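Local atomic coordinates of paenibacillus xanthan lyase (Paenibacillus, PDB entry 6F2P), a protein that probably cleaves the terminal mannosyl-glucuronate linkage of xanthan side chains by beta-elimination, as a calcium-containing lyase of polysaccharide lyase family 8. Residues 159-164 with 175-180; 169-174 with 198-203. All coordinates share one frame; numbering follows the deposited sequence.

Interaction 1 (159-164 with 175-180); sequences YTQASV and SQVIAI. With CA (calcium ion), chain F.
Gln161 and Ile178 meet where an alpha-alpha hairpin turns, helix 147-160 giving way to a loop that leads into helix 168-184; such hairpins build the N-terminal helical domain of family 8 lyases. The tightly packed side is mostly carbon, methyls and methylenes set against the loop backbone. Val177 CG1 lies 3.5 Å from Gln161 CG, while Ile178, crossing the glutamine chain at about a right angle, runs CG1 past Gln161 O and brings CD1 within 3.5 Å of Ser163 C. Ile178 CD1 also reaches Val164 CG2, at 3.8 Å. Isoleucine suits this place because its longer branch reaches across to the loop. Cutting that branch back, as an alanine here would, is likely to open a gap beneath the loop and leave Val164 CG2 without its partner CD1.

The other side is wet and ionic. With CG anti to the backbone N (chi1 -173°) and a bend at chi2 (54°), Gln161 lays its methylenes on the helix and still delivers OE1 to calcium at 2.2 Å. Its NE2 donates to Gln127 O and to a calcium-bound water, which fixes the amide's rotation. Four waters and Glu174 join in binding the ion, as does Ser163 O at 2.4 Å; Ser163 OG is hydrogen-bonded to one water, 2.9 Å away.

Interaction 2 (169-174 with 198-203); sequences ANRLWE and ISALLP. With CA (calcium ion), chain F.
Leu172 supplies the apolar part of the contact, meeting two side chains of 198-203 with different atoms. Its CD1 lies against Ile198 CG2 at 3.9 Å, and its CB receives Leu201 CD1 at 3.8 Å. The extended outer torsion of Leu201 (chi2 174°) sends this methyl onto the helix surface. Leucine and isoleucine fit here because helix 229-244 closes over the same cluster, Ile237 touching Leu172 and Leu240 touching Ile198.

Van der Waals packing continues with Ala200 CB, set over one face of the Arg171 guanidinium, 3.7 Å from Arg171 NE. The small alanine lets the flat cation lie close to the turn. In the helical domain of the lyase, this turn follows helix 188-197, so the arginine ties one helix to the end of the next.

Polar links surround that head group. The Arg171 chain is extended from CG to NE, carrying NE to Gly197 O and NH2 to Met166 O. Arg171 NH1 donates to a water at 3.1 Å, and the same water accepts from Ala200 N at 2.7 Å.

Glu174 supplies this segment's metal ligand: its OE2 holds calcium at 2.5 Å, and the carboxylate also accepts hydrogen bonds from the Thr165 and Met166 backbone N atoms, which steady it.

Helix 168-184 serves both contacts, offering 175-180 to interaction 1 and 169-174 to interaction 2, and their centres are 12 Å apart. Along the chain the segments alternate: 159-164, 169-174, 175-180, then 198-203. Thus one helix is packed against the loop before it and, beyond helix 188-197, against the turn that follows. All four segments belong to the N-terminal helical domain of the family. The contacts join at the calcium ion, bound by Gln161 and Ser163 from interaction 1 and Glu174 from interaction 2, and at Val164, whose CG1 packs 3.4 Å from Arg171 CZ. The ion therefore ties the loop to the first turns of the shared helix.

Interaction 1 (159-164 with 175-180)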
ATOM      1  N   TYR A 159     -22.173 -37.009  -7.104  1.00 22.42           N
ATOM      2  CA  TYR A 159     -21.254 -37.593  -8.071  1.00 20.24           C
ATOM      3  C   TYR A 159     -20.315 -36.548  -8.662  1.00 24.30           C
ATOM      4  O   TYR A 159     -19.096 -36.708  -8.621  1.00 23.83           O
ATOM      5  CB  TYR A 159     -22.030 -38.313  -9.171  1.00 26.93           C
ATOM      6  CG  TYR A 159     -21.200 -38.659 -10.378  1.00 21.94           C
ATOM      7  CD1 TYR A 159     -20.183 -39.599 -10.296  1.00 16.94           C
ATOM      8  CD2 TYR A 159     -21.439 -38.054 -11.603  1.00 19.34           C
ATOM      9  CE1 TYR A 159     -19.421 -39.924 -11.405  1.00 21.66           C
ATOM     10  CE2 TYR A 159     -20.686 -38.372 -12.719  1.00 23.08           C
ATOM     11  CZ  TYR A 159     -19.675 -39.306 -12.616  1.00 26.02           C
ATOM     12  OH  TYR A 159     -18.917 -39.623 -13.723  1.00 22.35           O
ATOM     13  N   THR A 160     -20.879 -35.473  -9.205  1.00 22.22           N
ATOM     14  CA  THR A 160     -20.061 -34.422  -9.798  1.00 19.93           C
ATOM     15  C   THR A 160     -19.379 -33.529  -8.759  1.00 18.99           C
ATOM     16  O   THR A 160     -18.292 -33.014  -9.009  1.00 23.47           O
ATOM     17  CB  THR A 160     -20.870 -33.540 -10.761  1.00 19.37           C
ATOM     18  OG1 THR A 160     -21.857 -32.806 -10.028  1.00 16.86           O
ATOM     19  CG2 THR A 160     -21.551 -34.387 -11.818  1.00 20.77           C
ATOM     20  N   GLN A 161     -20.003 -33.350  -7.596  1.00 15.49           N
ATOM     21  CA  GLN A 161     -19.461 -32.445  -6.580  1.00 15.62           C
ATOM     22  C   GLN A 161     -19.364 -33.127  -5.221  1.00 18.66           C
ATOM     23  O   GLN A 161     -20.226 -32.934  -4.353  1.00 15.51           O
ATOM     24  CB  GLN A 161     -20.321 -31.181  -6.477  1.00 16.21           C
ATOM     25  CG  GLN A 161     -19.757 -30.099  -5.573  1.00 13.13           C
ATOM     26  CD  GLN A 161     -18.359 -29.729  -5.966  1.00 15.36           C
ATOM     27  OE1 GLN A 161     -17.398 -30.159  -5.335  1.00 18.24           O
ATOM     28  NE2 GLN A 161     -18.226 -28.945  -7.027  1.00 14.53           N
ATOM     29  N   ALA A 162     -18.302 -33.911  -5.036  1.00 19.82           N
ATOM     30  CA  ALA A 162     -18.198 -34.811  -3.881  1.00 17.76           C
ATOM     31  C   ALA A 162     -17.603 -34.178  -2.637  1.00 18.77           C
ATOM     32  O   ALA A 162     -18.013 -34.502  -1.527  1.00 23.57           O
ATOM     33  CB  ALA A 162     -17.414 -36.059  -4.242  1.00 18.09           C
ATOM     34  N   SER A 163     -16.623 -33.298  -2.821  1.00 20.80           N
ATOM     35  CA  SER A 163     -15.929 -32.697  -1.686  1.00 20.11           C
ATOM     36  C   SER A 163     -15.397 -31.321  -2.038  1.00 20.19           C
ATOM     37  O   SER A 163     -15.373 -30.938  -3.202  1.00 22.91           O
ATOM     38  CB  SER A 163     -14.760 -33.577  -1.271  1.00 16.22           C
ATOM     39  OG  SER A 163     -13.781 -33.594  -2.296  1.00 19.98           O
ATOM     40  N   VAL A 164     -14.966 -30.584  -1.021  1.00 19.89           N
ATOM     41  CA  VAL A 164     -14.351 -29.281  -1.218  1.00 15.51           C
ATOM     42  C   VAL A 164     -12.845 -29.444  -1.352  1.00 18.95           C
ATOM     43  O   VAL A 164     -12.195 -29.928  -0.431  1.00 21.53           O
ATOM     44  CB  VAL A 164     -14.596 -28.388  -0.010  1.00 15.47           C
ATOM     45  CG1 VAL A 164     -13.891 -27.058  -0.200  1.00 16.98           C
ATOM     46  CG2 VAL A 164     -16.091 -28.193   0.220  1.00 13.56           C
ATOM     47  N   SER A 175     -18.728 -25.294  -1.723  1.00 14.51           N
ATOM     48  CA  SER A 175     -19.311 -25.305  -0.390  1.00 13.42           C
ATOM     49  C   SER A 175     -20.804 -25.078  -0.438  1.00 12.15           C
ATOM     50  O   SER A 175     -21.538 -25.794   0.227  1.00 17.36           O
ATOM     51  CB  SER A 175     -18.640 -24.265   0.522  1.00 18.42           C
ATOM     52  OG  SER A 175     -17.236 -24.445   0.543  1.00 12.84           O
ATOM     53  N   GLN A 176     -21.255 -24.084  -1.206  1.00 12.64           N
ATOM     54  CA  GLN A 176     -22.695 -23.866  -1.391  1.00 17.54           C
ATOM     55  C   GLN A 176     -23.397 -25.105  -1.949  1.00 16.13           C
ATOM     56  O   GLN A 176     -24.424 -25.522  -1.434  1.00 17.28           O
ATOM     57  CB  GLN A 176     -22.974 -22.668  -2.308  1.00 18.04           C
ATOM     58  CG  GLN A 176     -22.662 -21.312  -1.691  1.00 27.65           C
ATOM     59  CD  GLN A 176     -22.811 -20.160  -2.676  1.00 39.31           C
ATOM     60  OE1 GLN A 176     -23.531 -19.194  -2.415  1.00 40.21           O
ATOM     61  NE2 GLN A 176     -22.119 -20.253  -3.813  1.00 32.85           N
ATOM     62  N   VAL A 177     -22.829 -25.682  -3.004  1.00 14.63           N
ATOM     63  CA  VAL A 177     -23.421 -26.817  -3.677  1.00 13.41           C
ATOM     64  C   VAL A 177     -23.525 -27.977  -2.716  1.00 16.54           C
ATOM     65  O   VAL A 177     -24.567 -28.638  -2.608  1.00 15.65           O
ATOM     66  CB  VAL A 177     -22.587 -27.237  -4.899  1.00 13.25           C
ATOM     67  CG1 VAL A 177     -22.913 -28.648  -5.297  1.00 11.47           C
ATOM     68  CG2 VAL A 177     -22.861 -26.290  -6.065  1.00 16.66           C
ATOM     69  N   ILE A 178     -22.439 -28.203  -1.994  1.00 17.03           N
ATOM     70  CA  ILE A 178     -22.385 -29.296  -1.036  1.00 17.23           C
ATOM     71  C   ILE A 178     -23.351 -29.077   0.125  1.00 15.79           C
ATOM     72  O   ILE A 178     -24.076 -29.987   0.518  1.00 18.43           O
ATOM     73  CB  ILE A 178     -20.951 -29.526  -0.553  1.00 14.74           C
ATOM     74  CG1 ILE A 178     -20.181 -30.262  -1.644  1.00 15.61           C
ATOM     75  CG2 ILE A 178     -20.933 -30.307   0.736  1.00 15.19           C
ATOM     76  CD1 ILE A 178     -18.714 -30.359  -1.397  1.00 22.52           C
ATOM     77  N   ALA A 179     -23.391 -27.859   0.644  1.00 16.31           N
ATOM     78  CA  ALA A 179     -24.295 -27.534   1.733  1.00 13.04           C
ATOM     79  C   ALA A 179     -25.751 -27.680   1.320  1.00 15.64           C
ATOM     80  O   ALA A 179     -26.558 -28.240   2.055  1.00 19.21           O
ATOM     81  CB  ALA A 179     -24.031 -26.128   2.221  1.00 18.00           C
ATOM     82  N   ILE A 180     -26.105 -27.181   0.146  1.00 19.24           N
ATOM     83  CA  ILE A 180     -27.516 -27.192  -0.215  1.00 18.25           C
ATOM     84  C   ILE A 180     -27.977 -28.605  -0.562  1.00 19.41           C
ATOM     85  O   ILE A 180     -29.069 -29.014  -0.171  1.00 16.00           O
ATOM     86  CB  ILE A 180     -27.859 -26.198  -1.332  1.00 17.96           C
ATOM     87  CG1 ILE A 180     -27.426 -24.782  -0.933  1.00 19.24           C
ATOM     88  CG2 ILE A 180     -29.364 -26.233  -1.637  1.00 15.96           C
ATOM     89  CD1 ILE A 180     -27.742 -24.430   0.485  1.00 14.67           C
TER
HETATM   90 CA    CA F1105     -15.202 -30.596  -5.536  1.00 16.74          CA
HETATM   91  O   HOH W   1     -15.647 -31.935  -7.548  1.00 12.09           O
HETATM   92  O   HOH W   2     -15.134 -28.966  -7.496  1.00 16.79           O
HETATM   93  O   HOH W   3     -14.655 -32.935  -4.993  1.00 13.74           O
HETATM   94  O   HOH W   4     -13.115 -31.055  -6.427  1.00 14.57           O

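Interaction 2 (169-174 with 198-203)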
ATOM      1  N   ALA A 169     -13.255 -18.580  -5.259  1.00 19.71           N
ATOM      2  CA  ALA A 169     -14.678 -18.667  -5.575  1.00 24.33           C
ATOM      3  C   ALA A 169     -15.149 -20.092  -5.935  1.00 25.26           C
ATOM      4  O   ALA A 169     -16.291 -20.463  -5.670  1.00 22.29           O
ATOM      5  CB  ALA A 169     -15.037 -17.679  -6.669  1.00 20.46           C
ATOM      6  N   ASN A 170     -14.280 -20.898  -6.527  1.00 19.46           N
ATOM      7  CA  ASN A 170     -14.658 -22.278  -6.789  1.00 20.86           C
ATOM      8  C   ASN A 170     -14.917 -23.011  -5.491  1.00 21.79           C
ATOM      9  O   ASN A 170     -15.825 -23.845  -5.394  1.00 16.97           O
ATOM     10  CB  ASN A 170     -13.572 -23.011  -7.569  1.00 21.90           C
ATOM     11  CG  ASN A 170     -13.427 -22.503  -8.974  1.00 23.95           C
ATOM     12  OD1 ASN A 170     -14.379 -21.977  -9.569  1.00 27.21           O
ATOM     13  ND2 ASN A 170     -12.234 -22.669  -9.527  1.00 23.75           N
ATOM     14  N   ARG A 171     -14.095 -22.699  -4.495  1.00 19.92           N
ATOM     15  CA  ARG A 171     -14.198 -23.359  -3.212  1.00 15.75           C
ATOM     16  C   ARG A 171     -15.502 -22.968  -2.546  1.00 17.10           C
ATOM     17  O   ARG A 171     -16.173 -23.802  -1.935  1.00 15.61           O
ATOM     18  CB  ARG A 171     -13.031 -22.982  -2.325  1.00 16.53           C
ATOM     19  CG  ARG A 171     -13.093 -23.628  -0.958  1.00 15.11           C
ATOM     20  CD  ARG A 171     -11.833 -23.373  -0.155  1.00 14.54           C
ATOM     21  NE  ARG A 171     -11.841 -24.195   1.037  1.00 14.20           N
ATOM     22  CZ  ARG A 171     -11.245 -25.378   1.129  1.00 16.11           C
ATOM     23  NH1 ARG A 171     -11.325 -26.069   2.260  1.00 12.63           N
ATOM     24  NH2 ARG A 171     -10.566 -25.865   0.096  1.00 14.59           N
ATOM     25  N   LEU A 172     -15.856 -21.695  -2.672  1.00 16.04           N
ATOM     26  CA  LEU A 172     -17.115 -21.199  -2.141  1.00 17.85           C
ATOM     27  C   LEU A 172     -18.275 -21.949  -2.776  1.00 21.63           C
ATOM     28  O   LEU A 172     -19.160 -22.462  -2.084  1.00 20.31           O
ATOM     29  CB  LEU A 172     -17.256 -19.707  -2.415  1.00 17.69           C
ATOM     30  CG  LEU A 172     -18.630 -19.121  -2.104  1.00 21.02           C
ATOM     31  CD1 LEU A 172     -18.988 -19.359  -0.650  1.00 19.26           C
ATOM     32  CD2 LEU A 172     -18.635 -17.640  -2.416  1.00 23.60           C
ATOM     33  N   TRP A 173     -18.254 -22.017  -4.102  1.00 20.60           N
ATOM     34  CA  TRP A 173     -19.321 -22.666  -4.843  1.00 19.65           C
ATOM     35  C   TRP A 173     -19.391 -24.149  -4.545  1.00 16.17           C
ATOM     36  O   TRP A 173     -20.479 -24.718  -4.485  1.00 14.97           O
ATOM     37  CB  TRP A 173     -19.144 -22.434  -6.332  1.00 25.24           C
ATOM     38  CG  TRP A 173     -19.242 -21.003  -6.667  1.00 26.01           C
ATOM     39  CD1 TRP A 173     -20.009 -20.070  -6.038  1.00 24.85           C
ATOM     40  CD2 TRP A 173     -18.531 -20.316  -7.698  1.00 32.71           C
ATOM     41  NE1 TRP A 173     -19.831 -18.841  -6.620  1.00 29.32           N
ATOM     42  CE2 TRP A 173     -18.926 -18.964  -7.644  1.00 40.12           C
ATOM     43  CE3 TRP A 173     -17.599 -20.715  -8.669  1.00 33.76           C
ATOM     44  CZ2 TRP A 173     -18.426 -18.002  -8.530  1.00 41.64           C
ATOM     45  CZ3 TRP A 173     -17.097 -19.756  -9.548  1.00 30.68           C
ATOM     46  CH2 TRP A 173     -17.514 -18.417  -9.469  1.00 30.92           C
ATOM     47  N   GLU A 174     -18.232 -24.774  -4.376  1.00 15.47           N
ATOM     48  CA  GLU A 174     -18.189 -26.151  -3.904  1.00 15.13           C
ATOM     49  C   GLU A 174     -19.002 -26.233  -2.624  1.00 17.23           C
ATOM     50  O   GLU A 174     -19.872 -27.098  -2.474  1.00 16.40           O
ATOM     51  CB  GLU A 174     -16.751 -26.584  -3.615  1.00 16.80           C
ATOM     52  CG  GLU A 174     -15.941 -27.014  -4.816  1.00 12.81           C
ATOM     53  CD  GLU A 174     -14.521 -27.397  -4.434  1.00 20.51           C
ATOM     54  OE1 GLU A 174     -13.840 -26.587  -3.775  1.00 23.80           O
ATOM     55  OE2 GLU A 174     -14.083 -28.510  -4.778  1.00 25.53           O
ATOM     56  N   ILE A 198     -15.968 -23.145   3.675  1.00 10.16           N
ATOM     57  CA  ILE A 198     -15.665 -21.721   3.565  1.00 12.43           C
ATOM     58  C   ILE A 198     -14.611 -21.181   4.551  1.00 19.30           C
ATOM     59  O   ILE A 198     -14.126 -20.059   4.379  1.00 20.54           O
ATOM     60  CB  ILE A 198     -16.930 -20.854   3.680  1.00 12.83           C
ATOM     61  CG1 ILE A 198     -17.514 -20.938   5.087  1.00 10.68           C
ATOM     62  CG2 ILE A 198     -17.948 -21.249   2.619  1.00 14.85           C
ATOM     63  CD1 ILE A 198     -18.542 -19.860   5.369  1.00 13.35           C
ATOM     64  N   SER A 199     -14.256 -21.957   5.575  1.00 14.93           N
ATOM     65  CA  SER A 199     -13.314 -21.465   6.591  1.00 20.22           C
ATOM     66  C   SER A 199     -11.997 -20.981   5.983  1.00 18.81           C
ATOM     67  O   SER A 199     -11.512 -19.900   6.315  1.00 19.26           O
ATOM     68  CB  SER A 199     -13.053 -22.512   7.678  1.00 17.21           C
ATOM     69  OG  SER A 199     -14.223 -22.751   8.444  1.00 19.00           O
ATOM     70  N   ALA A 200     -11.444 -21.761   5.063  1.00 16.72           N
ATOM     71  CA  ALA A 200     -10.189 -21.390   4.421  1.00 14.84           C
ATOM     72  C   ALA A 200     -10.263 -20.062   3.665  1.00 16.88           C
ATOM     73  O   ALA A 200      -9.232 -19.498   3.330  1.00 22.23           O
ATOM     74  CB  ALA A 200      -9.714 -22.502   3.504  1.00 10.27           C
ATOM     75  N   LEU A 201     -11.473 -19.567   3.405  1.00 16.91           N
ATOM     76  CA  LEU A 201     -11.667 -18.294   2.698  1.00 17.66           C
ATOM     77  C   LEU A 201     -11.735 -17.094   3.635  1.00 16.53           C
ATOM     78  O   LEU A 201     -11.743 -15.947   3.191  1.00 17.85           O
ATOM     79  CB  LEU A 201     -12.978 -18.321   1.906  1.00 16.06           C
ATOM     80  CG  LEU A 201     -13.155 -19.331   0.785  1.00 16.09           C
ATOM     81  CD1 LEU A 201     -14.573 -19.245   0.259  1.00 16.92           C
ATOM     82  CD2 LEU A 201     -12.154 -19.076  -0.319  1.00 18.73           C
ATOM     83  N   LEU A 202     -11.831 -17.364   4.929  1.00 17.78           N
ATOM     84  CA  LEU A 202     -12.055 -16.311   5.916  1.00 15.41           C
ATOM     85  C   LEU A 202     -10.843 -15.481   6.403  1.00 14.60           C
ATOM     86  O   LEU A 202     -10.986 -14.283   6.617  1.00 18.63           O
ATOM     87  CB  LEU A 202     -12.822 -16.875   7.117  1.00 16.59           C
ATOM     88  CG  LEU A 202     -14.195 -17.497   6.829  1.00 19.64           C
ATOM     89  CD1 LEU A 202     -14.829 -17.987   8.114  1.00 17.57           C
ATOM     90  CD2 LEU A 202     -15.119 -16.518   6.126  1.00 14.47           C
ATOM     91  N   PRO A 203      -9.662 -16.102   6.601  1.00 14.23           N
ATOM     92  CA  PRO A 203      -8.575 -15.319   7.205  1.00 17.20           C
ATOM     93  C   PRO A 203      -8.103 -14.162   6.338  1.00 22.31           C
ATOM     94  O   PRO A 203      -8.303 -14.184   5.125  1.00 19.85           O
ATOM     95  CB  PRO A 203      -7.443 -16.337   7.327  1.00 16.18           C
ATOM     96  CG  PRO A 203      -8.118 -17.659   7.354  1.00 14.36           C
ATOM     97  CD  PRO A 203      -9.266 -17.510   6.420  1.00 19.40           C
TER
HETATM   98 CA    CA F1105     -15.202 -30.596  -5.536  1.00 16.74          CA
HETATM   99  O   HOH W   5     -12.324 -24.286   4.602  1.00 16.05           O
HETATM  100  O   HOH W   3     -14.655 -32.935  -4.993  1.00 13.74           O
HETATM  101  O   HOH W   2     -15.134 -28.966  -7.496  1.00 16.79           O
HETATM  102  O   HOH W   1     -15.647 -31.935  -7.548  1.00 12.09           O
HETATM  103  O   HOH W   4     -13.115 -31.055  -6.427  1.00 14.57           O